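Local coordinates for sulfate transporter/antisigma-factor antagonist STAS (PDB 3T6O), which probably acts as an anti-sigma-factor antagonist, a small STAS-domain protein of the kind that regulates sigma factors through partner proteins, at residues A5-T10 against A36-A41; V17-A22 against L52-G57; Q47-L52 against K77-G82; E59-S64 against P91-V96; C87-Y92 against W106-T111. All coordinates share one frame; numbering follows the deposited sequence. Where two conformers were deposited one is given.

Contact 1: residues A5-T10 against A36-A41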
# COMPACT_ATOMS: atom_id res chain seq x y z
N ALA A 5 -23.54 -6.90 11.01
CA ALA A 5 -23.53 -7.88 9.92
C ALA A 5 -22.10 -8.35 9.61
O ALA A 5 -21.12 -7.65 9.83
CB ALA A 5 -24.19 -7.29 8.69
N ASP A 6 -21.98 -9.56 9.09
CA ASP A 6 -20.66 -10.09 8.77
C ASP A 6 -20.78 -11.00 7.54
O ASP A 6 -21.88 -11.35 7.15
CB ASP A 6 -20.11 -10.83 9.99
CG ASP A 6 -18.57 -10.93 9.99
OD1 ASP A 6 -17.88 -10.35 9.10
OD2 ASP A 6 -18.08 -11.64 10.89
N ILE A 7 -19.66 -11.30 6.90
CA ILE A 7 -19.69 -12.29 5.84
C ILE A 7 -20.13 -13.60 6.48
O ILE A 7 -20.09 -13.73 7.67
CB ILE A 7 -18.32 -12.50 5.15
CG1 ILE A 7 -17.21 -12.69 6.17
CG2 ILE A 7 -18.03 -11.36 4.16
CD1 ILE A 7 -15.89 -13.17 5.59
N ARG A 8 -20.55 -14.55 5.67
CA ARG A 8 -20.72 -15.91 6.17
C ARG A 8 -19.71 -16.83 5.54
O ARG A 8 -19.37 -16.75 4.36
CB ARG A 8 -22.14 -16.43 6.06
CG ARG A 8 -22.89 -16.10 4.81
CD ARG A 8 -24.09 -17.08 4.63
NE ARG A 8 -24.59 -17.11 3.24
CZ ARG A 8 -24.33 -18.11 2.41
NH1 ARG A 8 -24.79 -18.08 1.16
NH2 ARG A 8 -23.59 -19.13 2.84
N VAL A 9 -19.13 -17.68 6.37
CA VAL A 9 -18.05 -18.56 5.94
C VAL A 9 -18.60 -19.98 6.01
O VAL A 9 -19.02 -20.41 7.05
CB VAL A 9 -16.80 -18.41 6.83
CG1 VAL A 9 -15.72 -19.41 6.42
CG2 VAL A 9 -16.21 -16.92 6.81
N THR A 10 -18.59 -20.70 4.89
CA THR A 10 -19.04 -22.11 4.88
C THR A 10 -17.94 -23.00 4.30
O THR A 10 -17.02 -22.53 3.62
CB THR A 10 -20.32 -22.27 4.08
OG1 THR A 10 -20.16 -21.59 2.84
CG2 THR A 10 -21.59 -21.70 4.83
N ALA A 36 -13.24 -7.66 7.68
CA ALA A 36 -11.82 -7.99 7.45
C ALA A 36 -11.34 -9.09 8.34
O ALA A 36 -10.71 -10.05 7.88
CB ALA A 36 -10.92 -6.75 7.63
N SER A 37 -11.72 -8.99 9.61
CA SER A 37 -11.31 -9.94 10.62
C SER A 37 -11.83 -11.38 10.40
O SER A 37 -11.06 -12.36 10.43
CB SER A 37 -11.71 -9.38 11.99
OG SER A 37 -11.48 -10.34 12.98
N THR A 38 -13.11 -11.52 10.13
CA THR A 38 -13.67 -12.83 9.82
C THR A 38 -13.06 -13.36 8.52
O THR A 38 -12.67 -14.51 8.44
CB THR A 38 -15.23 -12.73 9.76
OG1 THR A 38 -15.66 -12.27 11.03
CG2 THR A 38 -15.91 -14.06 9.50
N PHE A 39 -12.92 -12.50 7.51
CA PHE A 39 -12.37 -12.90 6.26
C PHE A 39 -10.94 -13.44 6.38
O PHE A 39 -10.61 -14.55 5.89
CB PHE A 39 -12.44 -11.72 5.30
CG PHE A 39 -11.78 -11.98 4.00
CD1 PHE A 39 -12.41 -12.77 3.06
CD2 PHE A 39 -10.55 -11.44 3.70
CE1 PHE A 39 -11.81 -13.03 1.82
CE2 PHE A 39 -9.94 -11.69 2.47
CZ PHE A 39 -10.56 -12.50 1.53
N LEU A 40 -10.08 -12.65 7.04
CA LEU A 40 -8.68 -13.04 7.14
C LEU A 40 -8.53 -14.29 8.03
O LEU A 40 -7.72 -15.15 7.74
CB LEU A 40 -7.80 -11.87 7.63
CG LEU A 40 -7.66 -10.68 6.66
CD1 LEU A 40 -6.80 -9.62 7.29
CD2 LEU A 40 -7.04 -11.10 5.35
N ALA A 41 -9.36 -14.43 9.06
CA ALA A 41 -9.25 -15.63 9.91
C ALA A 41 -9.69 -16.88 9.12
O ALA A 41 -9.17 -17.94 9.37
CB ALA A 41 -10.07 -15.48 11.26
O HOH W 1 -15.12 -9.61 10.70
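Thr-38 on helix 29-41 gives its hydroxyl to the carboxylate of Asp-6: OG1 donates to Asp-6 OD2 over 2.5 Å and meets the syn lone pair, on the side of OD1. The methyl CG2 of Thr-38 lies 3.8 Å from Ile-7 CG1, the two side chains passing alongside one another, headed opposite ways, and Val-9 CG2 touches the same methyl. Ile-7 pushes CG1 between its own backbone N and carbonyl carbon (chi1 49°), which carries CD1 to within 3.6 Å of Phe-39 CA and near the plane of the Phe-39 ring, at its edge. A water bridges the segments: it accepts from Thr-38 N, which lacks the usual helix bond at a kink, at 2.8 Å and donates a long 3.3 Å bond to Asp-6 OD1. With an asparagine in place of Asp-6 the negative charge would go, and the Thr-38 hydroxyl and the water would probably be held less firmly. Ile-7 also packs on Ile-18 of strand 15-19 and Ile-35 of the helix. The contact thus lays helix 29-41, which packs through Phe-39 on Leu-68 and Leu-69 of helix 63-76, against the lead-in and first residues of edge strand 8-12.

Contact 2: residues V17-A22 against L52-G57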
# COMPACT_ATOMS: atom_id res chain seq x y z
N VAL A 17 -15.87 -21.14 1.56
CA VAL A 17 -16.68 -20.31 0.72
C VAL A 17 -17.02 -19.09 1.53
O VAL A 17 -17.52 -19.20 2.63
CB VAL A 17 -18.00 -21.02 0.26
CG1 VAL A 17 -18.85 -20.07 -0.60
CG2 VAL A 17 -17.71 -22.33 -0.55
N ILE A 18 -16.73 -17.91 0.99
CA ILE A 18 -17.11 -16.63 1.62
C ILE A 18 -18.31 -16.03 0.87
O ILE A 18 -18.24 -15.84 -0.36
CB ILE A 18 -15.96 -15.61 1.50
CG1 ILE A 18 -14.65 -16.21 2.02
CG2 ILE A 18 -16.38 -14.21 2.07
CD1 ILE A 18 -14.59 -16.58 3.43
N SER A 19 -19.39 -15.75 1.58
CA SER A 19 -20.59 -15.19 0.98
C SER A 19 -21.03 -13.95 1.75
O SER A 19 -20.67 -13.77 2.94
CB SER A 19 -21.75 -16.21 1.03
OG SER A 19 -21.35 -17.54 0.72
N PHE A 20 -21.87 -13.15 1.10
CA PHE A 20 -22.30 -11.87 1.62
C PHE A 20 -23.81 -11.78 1.86
O PHE A 20 -24.57 -12.01 0.96
CB PHE A 20 -21.88 -10.78 0.63
CG PHE A 20 -20.41 -10.73 0.46
CD1 PHE A 20 -19.77 -11.66 -0.34
CD2 PHE A 20 -19.65 -9.83 1.16
CE1 PHE A 20 -18.42 -11.68 -0.43
CE2 PHE A 20 -18.28 -9.84 1.06
CZ PHE A 20 -17.66 -10.75 0.27
N PRO A 21 -24.22 -11.38 3.06
CA PRO A 21 -25.64 -11.04 3.32
C PRO A 21 -26.12 -9.86 2.53
O PRO A 21 -25.33 -8.98 2.21
CB PRO A 21 -25.66 -10.66 4.80
CG PRO A 21 -24.46 -11.31 5.39
CD PRO A 21 -23.46 -11.61 4.29
N ALA A 22 -27.42 -9.84 2.23
CA ALA A 22 -28.09 -8.73 1.51
C ALA A 22 -27.72 -7.31 1.98
O ALA A 22 -27.62 -6.40 1.15
CB ALA A 22 -29.65 -8.92 1.55
N LEU A 52 -13.17 -19.56 -2.20
CA LEU A 52 -14.06 -19.08 -3.21
C LEU A 52 -14.77 -17.90 -2.65
O LEU A 52 -15.38 -18.01 -1.60
CB LEU A 52 -15.10 -20.17 -3.53
CG LEU A 52 -16.18 -19.81 -4.56
CD1 LEU A 52 -15.52 -19.43 -5.95
CD2 LEU A 52 -17.19 -20.99 -4.72
N ILE A 53 -14.73 -16.77 -3.35
CA ILE A 53 -15.44 -15.57 -2.91
C ILE A 53 -16.70 -15.54 -3.74
O ILE A 53 -16.67 -15.26 -4.96
CB ILE A 53 -14.63 -14.30 -3.17
CG1 ILE A 53 -13.18 -14.49 -2.70
CG2 ILE A 53 -15.28 -13.06 -2.52
CD1 ILE A 53 -13.02 -14.73 -1.23
N ASP A 54 -17.82 -15.82 -3.10
CA ASP A 54 -19.08 -15.85 -3.80
C ASP A 54 -19.76 -14.49 -3.69
O ASP A 54 -20.36 -14.15 -2.63
CB ASP A 54 -19.95 -16.97 -3.26
CG ASP A 54 -21.34 -17.05 -3.93
OD1 ASP A 54 -21.68 -16.23 -4.82
OD2 ASP A 54 -22.08 -17.97 -3.56
N LEU A 55 -19.76 -13.77 -4.81
CA LEU A 55 -20.16 -12.37 -4.82
C LEU A 55 -21.62 -12.16 -5.18
O LEU A 55 -22.03 -11.04 -5.49
CB LEU A 55 -19.22 -11.59 -5.73
CG LEU A 55 -17.85 -11.36 -5.04
CD1 LEU A 55 -16.73 -10.92 -5.99
CD2 LEU A 55 -17.92 -10.27 -3.91
N GLU A 56 -22.44 -13.22 -5.09
CA GLU A 56 -23.84 -13.08 -5.48
C GLU A 56 -24.51 -12.06 -4.57
O GLU A 56 -24.37 -12.12 -3.35
CB GLU A 56 -24.58 -14.44 -5.38
CG GLU A 56 -26.05 -14.38 -5.95
CD GLU A 56 -26.69 -15.77 -6.03
OE1 GLU A 56 -26.34 -16.67 -5.23
OE2 GLU A 56 -27.56 -15.98 -6.89
N GLY A 57 -25.25 -11.14 -5.14
CA GLY A 57 -25.95 -10.12 -4.36
C GLY A 57 -25.14 -8.84 -4.18
O GLY A 57 -25.70 -7.78 -3.88
O HOH W 2 -22.49 -19.13 -1.26
O HOH W 3 -22.77 -13.67 -1.65
O HOH W 4 -25.37 -10.39 -1.08
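Ile-18 and Ile-53 lie side by side and point the same way from neighbouring parallel strands of the central STAS sheet, 15-19 and 50-54, with Ile-18 CG1 3.9 Å from Ile-53 CD1. Each sets CG1 anti to its carbonyl carbon (chi1 -52° and -47°), so the two branches run in step. On the other face, the side chains of Val-17 and Leu-52 touch more lightly, and Lys-112 of helix 112-118 touches both. Past the strand end Phe-20 turns its ring edge to Asp-54 O, 3.4 Å from CD1, and to Ile-53 CG2, while CE1 sits 3.8 Å from Leu-55 CD2. Two backbone bonds join the strands: Ile-18 N to Leu-52 O at 2.9 Å and Asp-54 N to Ile-18 O at 2.8 Å. Where the strands part, one water accepts from Phe-20 N and donates to the carbonyls of Asp-54 and Glu-56. Asp-54 closes an Asx turn, its OD1 met from above the carboxylate plane by Glu-56 N at 3.1 Å.

Contact 3: residues Q47-L52 against K77-G82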
# COMPACT_ATOMS: atom_id res chain seq x y z
N GLN A 47 -2.97 -27.18 3.94
CA GLN A 47 -2.49 -27.22 2.54
C GLN A 47 -3.10 -28.39 1.77
O GLN A 47 -3.20 -29.48 2.31
CB GLN A 47 -0.96 -27.39 2.53
CG GLN A 47 -0.07 -26.10 2.49
CD GLN A 47 -0.29 -25.11 3.63
OE1 GLN A 47 -1.43 -24.78 3.97
NE2 GLN A 47 0.80 -24.58 4.18
N PRO A 48 -3.55 -28.18 0.52
CA PRO A 48 -3.72 -26.93 -0.23
C PRO A 48 -5.02 -26.22 0.18
O PRO A 48 -6.05 -26.85 0.30
CB PRO A 48 -3.85 -27.43 -1.67
CG PRO A 48 -4.63 -28.71 -1.51
CD PRO A 48 -4.21 -29.30 -0.18
N ARG A 49 -4.95 -24.92 0.39
CA ARG A 49 -6.12 -24.15 0.75
C ARG A 49 -6.81 -23.68 -0.50
O ARG A 49 -6.16 -23.13 -1.41
CB ARG A 49 -5.73 -22.92 1.56
CG ARG A 49 -5.38 -23.22 2.99
CD ARG A 49 -4.73 -22.02 3.72
NE ARG A 49 -3.33 -21.96 3.39
CZ ARG A 49 -2.47 -21.08 3.89
NH1 ARG A 49 -2.87 -20.15 4.75
NH2 ARG A 49 -1.21 -21.16 3.51
N LYS A 50 -8.12 -23.83 -0.51
CA LYS A 50 -8.94 -23.44 -1.62
C LYS A 50 -10.04 -22.52 -1.06
O LYS A 50 -10.73 -22.89 -0.09
CB LYS A 50 -9.53 -24.71 -2.26
CG LYS A 50 -8.50 -25.52 -3.04
CD LYS A 50 -9.05 -26.81 -3.56
CE LYS A 50 -8.01 -27.50 -4.43
NZ LYS A 50 -8.50 -28.74 -5.10
N VAL A 51 -10.17 -21.35 -1.67
CA VAL A 51 -11.06 -20.30 -1.22
C VAL A 51 -11.87 -19.78 -2.41
O VAL A 51 -11.33 -19.54 -3.48
CB VAL A 51 -10.23 -19.13 -0.52
CG1 VAL A 51 -11.11 -17.89 -0.34
CG2 VAL A 51 -9.68 -19.59 0.81
N LEU A 52 -13.17 -19.56 -2.20
CA LEU A 52 -14.06 -19.08 -3.21
C LEU A 52 -14.77 -17.90 -2.65
O LEU A 52 -15.38 -18.01 -1.60
CB LEU A 52 -15.10 -20.17 -3.53
CG LEU A 52 -16.18 -19.81 -4.56
CD1 LEU A 52 -15.52 -19.43 -5.95
CD2 LEU A 52 -17.19 -20.99 -4.72
N LYS A 77 -1.61 -17.95 -1.19
CA LYS A 77 -0.97 -18.14 -2.50
C LYS A 77 0.30 -18.97 -2.50
O LYS A 77 0.66 -19.50 -3.55
CB LYS A 77 -0.68 -16.81 -3.19
CG LYS A 77 0.54 -16.08 -2.67
CD LYS A 77 0.78 -14.78 -3.44
CE LYS A 77 2.26 -14.36 -3.36
NZ LYS A 77 3.00 -14.87 -4.58
N GLU A 78 1.01 -19.13 -1.38
CA GLU A 78 2.20 -19.98 -1.50
C GLU A 78 1.94 -21.51 -1.51
O GLU A 78 2.87 -22.28 -1.73
CB GLU A 78 3.31 -19.57 -0.53
CG GLU A 78 3.93 -18.17 -0.81
CD GLU A 78 4.41 -17.98 -2.26
OE1 GLU A 78 5.29 -18.76 -2.72
OE2 GLU A 78 3.92 -17.03 -2.93
N ASP A 79 0.70 -21.94 -1.29
CA ASP A 79 0.39 -23.36 -1.43
C ASP A 79 0.47 -23.76 -2.91
O ASP A 79 -0.14 -23.12 -3.76
CB ASP A 79 -1.02 -23.65 -0.92
CG ASP A 79 -1.21 -23.29 0.53
OD1 ASP A 79 -0.24 -22.85 1.19
OD2 ASP A 79 -2.34 -23.43 0.99
N GLN A 80 1.20 -24.81 -3.23
CA GLN A 80 1.37 -25.18 -4.64
C GLN A 80 0.05 -25.45 -5.37
O GLN A 80 -0.09 -25.09 -6.56
CB GLN A 80 2.29 -26.40 -4.81
CG GLN A 80 3.76 -26.03 -4.85
CD GLN A 80 4.65 -27.24 -4.63
OE1 GLN A 80 5.17 -27.85 -5.59
NE2 GLN A 80 4.83 -27.62 -3.36
N GLN A 81 -0.90 -26.10 -4.70
CA GLN A 81 -2.20 -26.31 -5.34
C GLN A 81 -3.31 -25.49 -4.69
O GLN A 81 -4.46 -25.81 -4.83
CB GLN A 81 -2.53 -27.81 -5.43
CG GLN A 81 -1.69 -28.54 -6.50
CD GLN A 81 -1.23 -29.91 -6.05
OE1 GLN A 81 -0.84 -30.10 -4.89
NE2 GLN A 81 -1.27 -30.89 -6.97
N GLY A 82 -2.93 -24.41 -4.02
CA GLY A 82 -3.88 -23.43 -3.47
C GLY A 82 -4.71 -22.82 -4.59
O GLY A 82 -4.31 -22.88 -5.75
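Arg-49 grips Asp-79 side-on, in a two-pronged salt bridge that joins the residue just ahead of strand 50-54 to the type I beta turn 79-82 before strand 83-87, at one end of the STAS sheet. NE reaches Asp-79 OD2 and NH2 reaches Asp-79 OD1, each at 3.0 Å and each on the syn side of the carboxylate, somewhat out of its plane; the two flat groups are turned 34° from each other. The arginine gets there by a bend at chi3 (-82°) in an otherwise extended chain, which swings the guanidinium edge round to the acid. NH1 bonds the Met-43 carbonyl. OD2 takes a further bond, from Arg-49 N at 3.1 Å, through its anti lone pair, so one residue holds this carboxylate by three N-H groups and fixes its rotation. Asp-79 has CG beside its own N (chi1 -60°), pointing the acid at Arg-49. Pro-48, which follows a cis peptide bond, sets its CB against the Gln-81 backbone and CB. Lys-50 runs out extended past Gln-81 to bond Met-119 O by NZ. At the turn's end Gly-82 brings its CA to 3.1 Å from Arg-49 O, a CA-H...O contact.

Contact 4: residues E59-S64 against P91-V96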
# COMPACT_ATOMS: atom_id res chain seq x y z
N GLU A 59 -23.42 -5.68 -5.37
CA GLU A 59 -23.60 -4.85 -6.57
C GLU A 59 -22.47 -3.85 -6.84
O GLU A 59 -22.31 -3.36 -7.98
CB GLU A 59 -24.95 -4.13 -6.49
CG GLU A 59 -26.17 -5.13 -6.37
CD GLU A 59 -26.44 -6.05 -7.63
OE1 GLU A 59 -26.25 -5.61 -8.80
OE2 GLU A 59 -26.91 -7.23 -7.43
N PHE A 60 -21.69 -3.53 -5.80
CA PHE A 60 -20.60 -2.59 -5.95
C PHE A 60 -19.44 -2.87 -5.03
O PHE A 60 -19.63 -3.19 -3.83
CB PHE A 60 -21.05 -1.17 -5.66
CG PHE A 60 -19.93 -0.19 -5.70
CD1 PHE A 60 -19.15 0.03 -4.60
CD2 PHE A 60 -19.60 0.45 -6.89
CE1 PHE A 60 -18.06 0.90 -4.65
CE2 PHE A 60 -18.56 1.32 -6.95
CZ PHE A 60 -17.79 1.57 -5.83
N PHE A 61 -18.24 -2.74 -5.60
CA PHE A 61 -17.01 -2.59 -4.80
C PHE A 61 -15.93 -1.86 -5.60
O PHE A 61 -16.09 -1.61 -6.80
CB PHE A 61 -16.52 -3.95 -4.29
CG PHE A 61 -16.21 -4.94 -5.36
CD1 PHE A 61 -15.02 -4.88 -6.07
CD2 PHE A 61 -17.07 -5.97 -5.62
CE1 PHE A 61 -14.72 -5.81 -7.02
CE2 PHE A 61 -16.78 -6.92 -6.55
CZ PHE A 61 -15.60 -6.84 -7.27
N GLY A 62 -14.87 -1.46 -4.89
CA GLY A 62 -13.74 -0.75 -5.47
C GLY A 62 -12.44 -1.13 -4.80
O GLY A 62 -12.23 -2.30 -4.48
N SER A 63 -11.56 -0.16 -4.59
CA SER A 63 -10.21 -0.45 -4.17
C SER A 63 -10.13 -1.07 -2.79
O SER A 63 -9.30 -1.94 -2.58
CB SER A 63 -9.33 0.80 -4.21
OG SER A 63 -9.95 1.84 -3.47
N SER A 64 -10.98 -0.63 -1.86
CA SER A 64 -10.86 -1.11 -0.48
C SER A 64 -11.13 -2.61 -0.42
O SER A 64 -10.41 -3.34 0.24
CB SER A 64 -11.92 -0.49 0.43
OG SER A 64 -11.78 0.87 0.47
N PRO A 91 -22.24 -8.15 -13.61
CA PRO A 91 -21.56 -7.52 -14.74
C PRO A 91 -20.85 -6.21 -14.40
O PRO A 91 -19.78 -5.95 -14.96
CB PRO A 91 -22.70 -7.31 -15.77
CG PRO A 91 -23.69 -8.34 -15.48
CD PRO A 91 -23.49 -8.81 -14.03
N TYR A 92 -21.44 -5.39 -13.54
CA TYR A 92 -20.77 -4.20 -13.14
C TYR A 92 -19.47 -4.51 -12.37
O TYR A 92 -18.44 -3.88 -12.63
CB TYR A 92 -21.66 -3.33 -12.29
CG TYR A 92 -20.89 -2.14 -11.83
CD1 TYR A 92 -20.60 -1.10 -12.72
CD2 TYR A 92 -20.40 -2.06 -10.56
CE1 TYR A 92 -19.87 -0.00 -12.31
CE2 TYR A 92 -19.69 -0.97 -10.14
CZ TYR A 92 -19.42 0.06 -11.02
OH TYR A 92 -18.68 1.14 -10.60
N CYS A 93 -19.50 -5.47 -11.45
CA CYS A 93 -18.36 -5.76 -10.66
C CYS A 93 -17.24 -6.31 -11.54
O CYS A 93 -16.04 -6.06 -11.27
CB CYS A 93 -18.71 -6.68 -9.47
SG CYS A 93 -19.80 -5.84 -8.21
N VAL A 94 -17.60 -6.99 -12.62
CA VAL A 94 -16.62 -7.44 -13.60
C VAL A 94 -15.95 -6.22 -14.27
O VAL A 94 -14.73 -6.23 -14.51
CB VAL A 94 -17.24 -8.34 -14.68
CG1 VAL A 94 -16.18 -8.68 -15.74
CG2 VAL A 94 -17.80 -9.62 -14.09
N GLU A 95 -16.71 -5.15 -14.51
CA GLU A 95 -16.15 -3.93 -15.13
C GLU A 95 -15.13 -3.28 -14.21
O GLU A 95 -14.11 -2.73 -14.66
CB GLU A 95 -17.25 -2.91 -15.46
CG GLU A 95 -17.74 -2.91 -16.94
CD GLU A 95 -17.26 -1.70 -17.77
OE1 GLU A 95 -16.12 -1.71 -18.31
OE2 GLU A 95 -18.03 -0.72 -17.93
N VAL A 96 -15.39 -3.38 -12.90
CA VAL A 96 -14.49 -2.83 -11.92
C VAL A 96 -13.27 -3.74 -11.82
O VAL A 96 -12.15 -3.27 -11.82
CB VAL A 96 -15.15 -2.66 -10.59
CG1 VAL A 96 -14.12 -2.21 -9.54
CG2 VAL A 96 -16.31 -1.68 -10.68
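The side chains of Phe-60 and Tyr-92, the latter in the modelled one of two conformers, lie side by side and point the same way, Phe-60 CD2 lying 3.5 Å from Tyr-92 CE2, an oblique approach. Tyr-92 CD2 also rests 3.5 Å from the carbonyl oxygen of Glu-59. Cys-93 addresses the Phe-61 ring obliquely as well: its CB is 3.5 Å from CE2 of that ring, and its SG stands 4.3 Å from the ring centroid, 44° off the normal, a sulfur-aromatic contact. Phe-61 places CG between its backbone N and carbonyl carbon (chi1 59°), which turns the ring back toward helix 91-97. Val-96 CG1 fills in next to it, 3.4 Å from Phe-61 O. A serine at Phe-61 would probably leave the Cys-93 sulfur and CB without the ring and open a gap beside Leu-55 and Leu-27. In the STAS fold, short strand 60-61 leads through N-cap Gly-62 into helix 63-76, and this segment packs on helix 91-97 at the interface with the third subunit, whose Tyr-92 meets Phe-60 edge-to-face.

Contact 5: residues C87-Y92 against W106-T111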
# COMPACT_ATOMS: atom_id res chain seq x y z
N CYS A 87 -16.81 -16.19 -7.82
CA CYS A 87 -17.97 -16.58 -8.60
C CYS A 87 -19.12 -15.61 -8.40
O CYS A 87 -19.09 -14.80 -7.50
CB CYS A 87 -18.47 -18.01 -8.32
SG CYS A 87 -19.15 -18.30 -6.66
N SER A 88 -20.07 -15.68 -9.32
CA SER A 88 -21.31 -14.92 -9.24
C SER A 88 -21.07 -13.42 -9.17
O SER A 88 -21.74 -12.68 -8.44
CB SER A 88 -22.18 -15.42 -8.08
OG SER A 88 -22.58 -16.73 -8.40
N VAL A 89 -20.13 -12.97 -9.99
CA VAL A 89 -19.70 -11.55 -10.01
C VAL A 89 -20.64 -10.84 -10.94
O VAL A 89 -20.81 -11.25 -12.10
CB VAL A 89 -18.25 -11.42 -10.48
CG1 VAL A 89 -17.72 -9.92 -10.31
CG2 VAL A 89 -17.39 -12.34 -9.73
N SER A 90 -21.32 -9.81 -10.45
CA SER A 90 -22.27 -9.08 -11.33
C SER A 90 -21.54 -8.43 -12.50
O SER A 90 -20.35 -8.18 -12.41
CB SER A 90 -23.02 -7.99 -10.59
OG SER A 90 -22.16 -6.91 -10.31
N PRO A 91 -22.24 -8.15 -13.61
CA PRO A 91 -21.56 -7.52 -14.74
C PRO A 91 -20.85 -6.21 -14.40
O PRO A 91 -19.78 -5.95 -14.96
CB PRO A 91 -22.70 -7.31 -15.77
CG PRO A 91 -23.69 -8.34 -15.48
CD PRO A 91 -23.49 -8.81 -14.03
N TYR A 92 -21.44 -5.39 -13.54
CA TYR A 92 -20.77 -4.20 -13.14
C TYR A 92 -19.47 -4.51 -12.37
O TYR A 92 -18.44 -3.88 -12.63
CB TYR A 92 -21.66 -3.33 -12.29
CG TYR A 92 -20.89 -2.14 -11.83
CD1 TYR A 92 -20.60 -1.10 -12.72
CD2 TYR A 92 -20.40 -2.06 -10.56
CE1 TYR A 92 -19.87 -0.00 -12.31
CE2 TYR A 92 -19.69 -0.97 -10.14
CZ TYR A 92 -19.42 0.06 -11.02
OH TYR A 92 -18.68 1.14 -10.60
N TRP A 106 -6.97 -15.10 -10.35
CA TRP A 106 -8.08 -15.69 -9.60
C TRP A 106 -9.10 -16.26 -10.62
O TRP A 106 -9.71 -15.50 -11.40
CB TRP A 106 -8.76 -14.62 -8.76
CG TRP A 106 -7.90 -13.91 -7.80
CD1 TRP A 106 -6.73 -14.35 -7.24
CD2 TRP A 106 -8.16 -12.66 -7.22
NE1 TRP A 106 -6.25 -13.44 -6.36
CE2 TRP A 106 -7.12 -12.38 -6.32
CE3 TRP A 106 -9.19 -11.73 -7.37
CZ2 TRP A 106 -7.05 -11.20 -5.61
CZ3 TRP A 106 -9.14 -10.57 -6.66
CH2 TRP A 106 -8.07 -10.30 -5.79
N PRO A 107 -9.20 -17.59 -10.72
CA PRO A 107 -10.19 -18.11 -11.66
C PRO A 107 -11.56 -17.61 -11.28
O PRO A 107 -11.89 -17.55 -10.08
CB PRO A 107 -10.08 -19.61 -11.50
CG PRO A 107 -9.16 -19.84 -10.39
CD PRO A 107 -8.39 -18.66 -10.12
N ARG A 108 -12.33 -17.17 -12.27
CA ARG A 108 -13.69 -16.75 -12.03
C ARG A 108 -14.72 -17.67 -12.75
O ARG A 108 -14.53 -18.06 -13.90
CB ARG A 108 -13.85 -15.31 -12.46
CG ARG A 108 -15.29 -14.80 -12.33
CD ARG A 108 -15.29 -13.29 -12.45
NE ARG A 108 -14.96 -12.86 -13.80
CZ ARG A 108 -15.82 -12.80 -14.81
NH1 ARG A 108 -17.09 -13.20 -14.69
NH2 ARG A 108 -15.37 -12.35 -15.98
N TYR A 109 -15.80 -17.97 -12.04
CA TYR A 109 -16.86 -18.92 -12.49
C TYR A 109 -18.24 -18.29 -12.36
O TYR A 109 -18.45 -17.38 -11.55
CB TYR A 109 -16.81 -20.21 -11.68
CG TYR A 109 -15.50 -20.94 -11.77
CD1 TYR A 109 -15.21 -21.76 -12.84
CD2 TYR A 109 -14.54 -20.77 -10.80
CE1 TYR A 109 -13.96 -22.40 -12.93
CE2 TYR A 109 -13.32 -21.41 -10.87
CZ TYR A 109 -13.04 -22.20 -11.92
OH TYR A 109 -11.82 -22.84 -11.93
N SER A 110 -19.20 -18.73 -13.16
CA SER A 110 -20.46 -18.00 -13.19
C SER A 110 -21.32 -18.28 -11.98
O SER A 110 -22.06 -17.43 -11.60
CB SER A 110 -21.26 -18.26 -14.48
OG SER A 110 -21.63 -19.60 -14.55
N THR A 111 -21.20 -19.46 -11.39
CA THR A 111 -21.98 -19.84 -10.23
C THR A 111 -21.10 -20.62 -9.24
O THR A 111 -20.05 -21.14 -9.61
CB THR A 111 -23.17 -20.76 -10.60
OG1 THR A 111 -22.65 -22.01 -11.02
CG2 THR A 111 -24.06 -20.17 -11.75
O HOH W 5 -24.57 -16.56 -10.15
O HOH W 6 -18.79 -14.59 -12.27
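The carbonyl oxygen of Tyr-109 accepts two hydrogen bonds, from a water at 2.9 Å and from Ser-88 N at 3.2 Å in the carbonyl plane, with a CA-H...O contact from Cys-87 CA at 3.1 Å in addition. That same water accepts from Val-89 N and, over a longer 3.3 Å, from Arg-108 NH1, lying in the plane of the guanidinium at its edge; it thus ties three groups together where the two segments diverge. Arg-108 can bring its end group there because its chain bends at chi3 (69°), and on the way CD passes 3.6 Å from Val-89 CG2, the two side chains crossing at about a right angle. A second water bridges Ser-88 OG, at 2.7 Å, and Ser-110 O, to which it donates. Ser-88 sits at positive phi (58°), a kink that turns the chain out of the strand. On the sheet face shared with Tyr-109, Cys-87 CB meets Tyr-109 CB at 4.3 Å, while Lys-112 of helix 112-118 and Leu-52 also touch the cysteine. One parallel bridge, Cys-87 with Tyr-109, joins strand 83-87 to strand 108-109, one edge of the sheet within this chain. The connection runs through helix 91-97, a beta-alpha-beta unit, with Ser-90 capping that helix and Thr-111 capping helix 112-118; Val-89 packs on Val-94 and Leu-97 of the former.

Overall arrangement
Contacts 1, 2, 3 and 5 all reach the five-stranded sheet; contact 4 uses strand 60-61 of a separate two-stranded sheet and touches contact 2 where Phe-61 CE2 lies 4.0 Å from Leu-55 CD1. Contact 1 runs into contact 2 where strands 8-12 and 15-19 pair, Arg-8 N lying 2.8 Å from Ser-19 O; their centres are 10 Å apart. Contact 2 passes on to contact 5, 11 Å away between centres, through Cys-87 N and Ile-53 O at 3.0 Å. Contacts 2 and 3 share Leu-52, yet their centres stand 19 Å apart. Contacts 4 and 5 share Pro-91 and Tyr-92, and both touch the third subunit. Contacts 3 and 4 are the farthest apart, about 24 Å between centres.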